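PDB 2WB7: PT26-6P, which is of unknown function but is encoded by a mobile element of the archaeon Thermococcus sp. 26-2 and built from three domains with novel folds. Local coordinates for residues 250-255 with 281-286; 19-24 with 335-340. All blocks are in the same frame, centred on the assembly; numbering follows the deposited sequence.

Contact 1 of 2, residues 250-255 with 281-286; sequences GKWVLY and TAMYKF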
loop_
_atom_site.group_PDB
_atom_site.type_symbol
_atom_site.label_atom_id
_atom_site.label_comp_id
_atom_site.label_asym_id
_atom_site.label_seq_id
_atom_site.Cartn_x
_atom_site.Cartn_y
_atom_site.Cartn_z
ATOM N N GLY A 250 6.697 17.438 -18.334
ATOM C CA GLY A 250 7.551 17.562 -17.166
ATOM C C GLY A 250 6.802 17.760 -15.863
ATOM O O GLY A 250 7.392 18.148 -14.860
ATOM N N LYS A 251 5.501 17.484 -15.857
ATOM C CA LYS A 251 4.731 17.571 -14.620
ATOM C C LYS A 251 4.439 16.201 -14.016
ATOM O O LYS A 251 4.425 15.191 -14.722
ATOM C CB LYS A 251 3.449 18.359 -14.841
ATOM C CG LYS A 251 3.723 19.782 -15.259
ATOM C CD LYS A 251 2.713 20.751 -14.637
ATOM C CE LYS A 251 3.017 22.172 -15.075
ATOM N NZ LYS A 251 4.496 22.300 -15.263
ATOM N N TRP A 252 4.220 16.175 -12.707
ATOM C CA TRP A 252 3.957 14.930 -12.003
ATOM C C TRP A 252 2.597 14.961 -11.346
ATOM O O TRP A 252 2.014 16.019 -11.155
ATOM C CB TRP A 252 4.997 14.716 -10.907
ATOM C CG TRP A 252 6.408 14.853 -11.360
ATOM C CD1 TRP A 252 7.113 16.009 -11.494
ATOM C CD2 TRP A 252 7.300 13.793 -11.715
ATOM N NE1 TRP A 252 8.389 15.735 -11.915
ATOM C CE2 TRP A 252 8.528 14.383 -12.066
ATOM C CE3 TRP A 252 7.178 12.405 -11.777
ATOM C CZ2 TRP A 252 9.627 13.635 -12.477
ATOM C CZ3 TRP A 252 8.271 11.665 -12.186
ATOM C CH2 TRP A 252 9.477 12.282 -12.525
ATOM N N VAL A 253 2.108 13.784 -10.989
ATOM C CA VAL A 253 0.987 13.647 -10.085
ATOM C C VAL A 253 1.313 12.470 -9.178
ATOM O O VAL A 253 2.040 11.556 -9.583
ATOM C CB VAL A 253 -0.284 13.312 -10.837
ATOM C CG1 VAL A 253 -0.850 14.541 -11.540
ATOM C CG2 VAL A 253 -0.016 12.190 -11.809
ATOM N N LEU A 254 0.801 12.484 -7.955
ATOM C CA LEU A 254 0.947 11.325 -7.099
ATOM C C LEU A 254 -0.050 10.292 -7.565
ATOM O O LEU A 254 -1.149 10.631 -8.000
ATOM C CB LEU A 254 0.644 11.693 -5.662
ATOM C CG LEU A 254 1.656 12.625 -4.985
ATOM C CD1 LEU A 254 1.353 12.651 -3.476
ATOM C CD2 LEU A 254 3.105 12.188 -5.268
ATOM N N TYR A 255 0.319 9.025 -7.504
ATOM C CA TYR A 255 -0.644 7.995 -7.879
ATOM C C TYR A 255 -1.114 7.256 -6.636
ATOM O O TYR A 255 -0.367 7.119 -5.668
ATOM C CB TYR A 255 -0.042 7.024 -8.915
ATOM C CG TYR A 255 -0.338 7.407 -10.353
ATOM C CD1 TYR A 255 0.484 8.283 -11.055
ATOM C CD2 TYR A 255 -1.451 6.894 -11.004
ATOM C CE1 TYR A 255 0.198 8.630 -12.358
ATOM C CE2 TYR A 255 -1.742 7.231 -12.297
ATOM C CZ TYR A 255 -0.923 8.090 -12.969
ATOM O OH TYR A 255 -1.237 8.413 -14.264
ATOM N N THR A 281 6.459 7.667 -23.768
ATOM C CA THR A 281 7.324 7.540 -22.601
ATOM C C THR A 281 6.706 8.225 -21.395
ATOM O O THR A 281 6.131 9.295 -21.532
ATOM C CB THR A 281 8.681 8.226 -22.841
ATOM O OG1 THR A 281 9.395 7.542 -23.874
ATOM C CG2 THR A 281 9.516 8.215 -21.575
ATOM N N ALA A 282 6.858 7.619 -20.215
ATOM C CA ALA A 282 6.413 8.210 -18.935
ATOM C C ALA A 282 7.518 8.163 -17.859
ATOM O O ALA A 282 8.347 7.259 -17.854
ATOM C CB ALA A 282 5.144 7.515 -18.440
HETATM N N MSE A 283 7.537 9.142 -16.961
HETATM C CA MSE A 283 8.504 9.177 -15.854
HETATM C C MSE A 283 7.881 8.663 -14.556
HETATM O O MSE A 283 6.747 9.022 -14.215
HETATM C CB MSE A 283 8.942 10.616 -15.568
HETATM C CG MSE A 283 9.378 11.463 -16.748
HETATM SE SE MSE A 283 11.175 11.047 -17.215
HETATM C CE MSE A 283 10.762 9.452 -18.156
ATOM N N TYR A 284 8.631 7.869 -13.805
ATOM C CA TYR A 284 8.209 7.486 -12.462
ATOM C C TYR A 284 9.254 7.924 -11.476
ATOM O O TYR A 284 10.423 8.009 -11.809
ATOM C CB TYR A 284 8.029 5.971 -12.335
ATOM C CG TYR A 284 6.865 5.406 -13.127
ATOM C CD1 TYR A 284 5.688 5.029 -12.493
ATOM C CD2 TYR A 284 6.953 5.246 -14.516
ATOM C CE1 TYR A 284 4.634 4.520 -13.213
ATOM C CE2 TYR A 284 5.896 4.734 -15.252
ATOM C CZ TYR A 284 4.743 4.381 -14.603
ATOM O OH TYR A 284 3.696 3.869 -15.330
ATOM N N LYS A 285 8.823 8.179 -10.254
ATOM C CA LYS A 285 9.716 8.559 -9.175
ATOM C C LYS A 285 9.130 7.910 -7.915
ATOM O O LYS A 285 7.974 8.172 -7.546
ATOM C CB LYS A 285 9.724 10.085 -9.052
ATOM C CG LYS A 285 11.076 10.730 -8.768
ATOM C CD LYS A 285 10.931 12.266 -8.660
ATOM C CE LYS A 285 12.267 12.990 -8.801
ATOM N NZ LYS A 285 13.065 13.046 -7.518
ATOM N N PHE A 286 9.898 7.043 -7.269
ATOM C CA PHE A 286 9.397 6.356 -6.089
ATOM C C PHE A 286 10.097 6.804 -4.814
ATOM O O PHE A 286 11.319 6.909 -4.768
ATOM C CB PHE A 286 9.565 4.851 -6.235
ATOM C CG PHE A 286 8.878 4.271 -7.430
ATOM C CD1 PHE A 286 9.545 4.156 -8.647
ATOM C CD2 PHE A 286 7.578 3.794 -7.330
ATOM C CE1 PHE A 286 8.916 3.594 -9.761
ATOM C CE2 PHE A 286 6.935 3.224 -8.440
ATOM C CZ PHE A 286 7.609 3.124 -9.656
#
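Trp252 lays the six-membered half of its indole against Met283 and Lys285, reaching from the loop that leads into strand 253-261 to strand 281-290, two strands of the eight-stranded antiparallel sheet in the second immunoglobulin-like region that are not direct neighbours. Strand 266-272 runs between them, and the indole spans it from the residue just ahead of strand 253-261, where the CA atoms of Trp252 and Met283 stand 8.3 Å apart. The contacts among side chains are apolar. Trp252 CH2 comes to 3.5 Å from CB of Met283, a selenomethionine, and the two side chains meet obliquely. Met283 touches through CB, which its backbone directs at the indole; beyond it the bent chain carries SE off from the ring. Lys285 crosses the indole at about a right angle with its aliphatic chain, its CB lying 3.8 Å from Trp252 CZ3. The ammonium end runs on to a cation-pi contact with Phe337. Backbone atoms make up the other kind of contact: Met283 O lies 3.7 Å from Trp252 CZ3, and Tyr284 C sits at the indole edge, 3.9 Å from the same CZ3, while the Tyr284 side chain leaves on the other side of the strand, its OH hydrogen-bonded to Tyr344. Trp252 CG stands anti to its own carbonyl carbon (chi1 -51°), which swings the ring across toward strand 281-290. An alanine here would lose the indole and would probably leave a gap over Met283 CB and the methylenes of Lys285. Above one indole face, displaced toward the rim, lies Lys285 CD, 4.1 Å from Trp252 CH2.

Contact 2 of 2, residues 19-24 with 335-340; sequences HATQAA and PTFFGL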
loop_
_atom_site.group_PDB
_atom_site.type_symbol
_atom_site.label_atom_id
_atom_site.label_comp_id
_atom_site.label_asym_id
_atom_site.label_seq_id
_atom_site.Cartn_x
_atom_site.Cartn_y
_atom_site.Cartn_z
ATOM N N HIS A 19 7.010 19.912 -9.540
ATOM C CA HIS A 19 7.956 19.120 -8.764
ATOM C C HIS A 19 7.254 18.173 -7.779
ATOM O O HIS A 19 6.298 18.555 -7.107
ATOM C CB HIS A 19 8.964 20.039 -8.049
ATOM C CG HIS A 19 9.696 20.968 -8.977
ATOM N ND1 HIS A 19 10.690 20.537 -9.838
ATOM C CD2 HIS A 19 9.571 22.302 -9.189
ATOM C CE1 HIS A 19 11.138 21.563 -10.540
ATOM N NE2 HIS A 19 10.477 22.644 -10.165
ATOM N N ALA A 20 7.748 16.939 -7.695
ATOM C CA ALA A 20 7.052 15.870 -6.968
ATOM C C ALA A 20 7.498 15.688 -5.510
ATOM O O ALA A 20 6.770 15.110 -4.695
ATOM C CB ALA A 20 7.195 14.550 -7.727
ATOM N N THR A 21 8.685 16.195 -5.191
ATOM C CA THR A 21 9.312 15.962 -3.884
ATOM C C THR A 21 8.437 16.270 -2.656
ATOM O O THR A 21 8.051 15.360 -1.932
ATOM C CB THR A 21 10.646 16.706 -3.776
ATOM O OG1 THR A 21 11.236 16.801 -5.078
ATOM C CG2 THR A 21 11.591 15.952 -2.859
ATOM N N GLN A 22 8.122 17.535 -2.419
ATOM C CA GLN A 22 7.363 17.856 -1.223
ATOM C C GLN A 22 5.996 17.190 -1.180
ATOM O O GLN A 22 5.537 16.799 -0.096
ATOM C CB GLN A 22 7.241 19.362 -0.995
ATOM C CG GLN A 22 8.518 20.000 -0.426
ATOM C CD GLN A 22 9.388 19.038 0.432
ATOM O OE1 GLN A 22 9.106 18.775 1.623
ATOM N NE2 GLN A 22 10.476 18.541 -0.176
ATOM N N ALA A 23 5.325 17.063 -2.328
ATOM C CA ALA A 23 4.040 16.338 -2.334
ATOM C C ALA A 23 4.233 14.865 -1.959
ATOM O O ALA A 23 3.438 14.297 -1.217
ATOM C CB ALA A 23 3.335 16.462 -3.672
ATOM N N ALA A 24 5.289 14.252 -2.476
ATOM C CA ALA A 24 5.643 12.893 -2.085
ATOM C C ALA A 24 5.827 12.751 -0.571
ATOM O O ALA A 24 5.263 11.845 0.053
ATOM C CB ALA A 24 6.904 12.429 -2.820
ATOM N N PRO A 335 14.275 8.821 3.828
ATOM C CA PRO A 335 13.494 8.676 2.597
ATOM C C PRO A 335 14.409 8.787 1.390
ATOM O O PRO A 335 15.333 9.587 1.391
ATOM C CB PRO A 335 12.535 9.872 2.646
ATOM C CG PRO A 335 12.385 10.159 4.103
ATOM C CD PRO A 335 13.726 9.856 4.717
ATOM N N THR A 336 14.179 7.981 0.374
ATOM C CA THR A 336 15.018 8.052 -0.793
ATOM C C THR A 336 14.204 7.869 -2.038
ATOM O O THR A 336 13.265 7.079 -2.070
ATOM C CB THR A 336 16.065 6.968 -0.771
ATOM O OG1 THR A 336 16.510 6.801 0.572
ATOM C CG2 THR A 336 17.233 7.340 -1.679
ATOM N N PHE A 337 14.595 8.602 -3.069
ATOM C CA PHE A 337 13.872 8.605 -4.320
ATOM C C PHE A 337 14.582 7.751 -5.341
ATOM O O PHE A 337 15.801 7.714 -5.394
ATOM C CB PHE A 337 13.771 10.019 -4.859
ATOM C CG PHE A 337 12.767 10.865 -4.156
ATOM C CD1 PHE A 337 11.427 10.797 -4.512
ATOM C CD2 PHE A 337 13.160 11.754 -3.159
ATOM C CE1 PHE A 337 10.495 11.590 -3.883
ATOM C CE2 PHE A 337 12.231 12.557 -2.521
ATOM C CZ PHE A 337 10.893 12.467 -2.881
ATOM N N PHE A 338 13.793 7.080 -6.162
ATOM C CA PHE A 338 14.316 6.232 -7.204
ATOM C C PHE A 338 13.502 6.531 -8.438
ATOM O O PHE A 338 12.284 6.679 -8.362
ATOM C CB PHE A 338 14.175 4.764 -6.802
ATOM C CG PHE A 338 14.912 4.414 -5.536
ATOM C CD1 PHE A 338 14.311 4.571 -4.298
ATOM C CD2 PHE A 338 16.219 3.957 -5.581
ATOM C CE1 PHE A 338 14.996 4.258 -3.135
ATOM C CE2 PHE A 338 16.909 3.646 -4.414
ATOM C CZ PHE A 338 16.294 3.791 -3.194
ATOM N N GLY A 339 14.169 6.653 -9.574
ATOM C CA GLY A 339 13.484 6.964 -10.816
ATOM C C GLY A 339 13.353 5.762 -11.710
ATOM O O GLY A 339 14.134 4.825 -11.620
ATOM N N LEU A 340 12.339 5.777 -12.565
ATOM C CA LEU A 340 12.181 4.765 -13.605
ATOM C C LEU A 340 11.577 5.465 -14.778
ATOM O O LEU A 340 10.612 6.189 -14.632
ATOM C CB LEU A 340 11.244 3.639 -13.176
ATOM C CG LEU A 340 11.060 2.554 -14.236
ATOM C CD1 LEU A 340 12.403 2.077 -14.740
ATOM C CD2 LEU A 340 10.272 1.406 -13.682
#
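The first turn of helix 21-34 is docked on an edge strand, 336-343, of the eight-stranded antiparallel sheet, and one aromatic ring, that of Phe337, makes the junction. Thr21 and Ala24 receive it, residues three apart and hence on the same side of the helix. Between them, the pair illustrates how small side chains allow a ring to come close to a helical backbone: Thr21 CA itself lies 4.0 Å from Phe337 CZ. The methyl of Ala24 meets the ring at its edge and in its plane, with Ala24 CB 3.8 Å from Phe337 CE1. Thr21 approaches differently. Its CG2 arrives obliquely at the far end of the ring, 3.5 Å from Phe337 CE2 and 3.6 Å from Phe337 CZ. This methyl is turned roughly opposite the backbone N of Thr21, while OG1 takes the place beside that nitrogen (chi1 -30°); the carbon branch, not the hydroxyl, therefore meets the aromatic. Phe337 directs its CB at the helix, and its outer atoms CE1, CZ and CE2 supply the touching surface. The helical turn carrying the two methyls is held by the backbone bond from Ala24 N to Ala20 O, 2.8 Å long. Further along the helix, His25 meets the Phe337 ring edge-to-face. Ala24 also reaches past the edge strand to Leu287 on strand 281-290 and Ile269 on strand 266-272, so the N-terminal helix lies over three consecutive strands of the sheet.

Both contacts belong to the same side of one sheet, their centres about 9 Å apart, and each is partly buried, neither being a deep core. Strands 281-290 and 336-343 are paired there: Phe286 N to Phe338 O and Tyr284 N to Leu340 O, both 2.7 Å, are probable hydrogen bonds. Contact 1 joins the loop entering strand 253-261 to strand 281-290, with an indole against the side chains of Met283 and Lys285; contact 2 joins helix to edge strand with a phenyl ring against two methyls. The N-terminal segment ties them together, since Ala20 CB packs 3.7 Å from Trp252 CG. Along the chain, contact 1 is nested within the much longer loop that contact 2 closes.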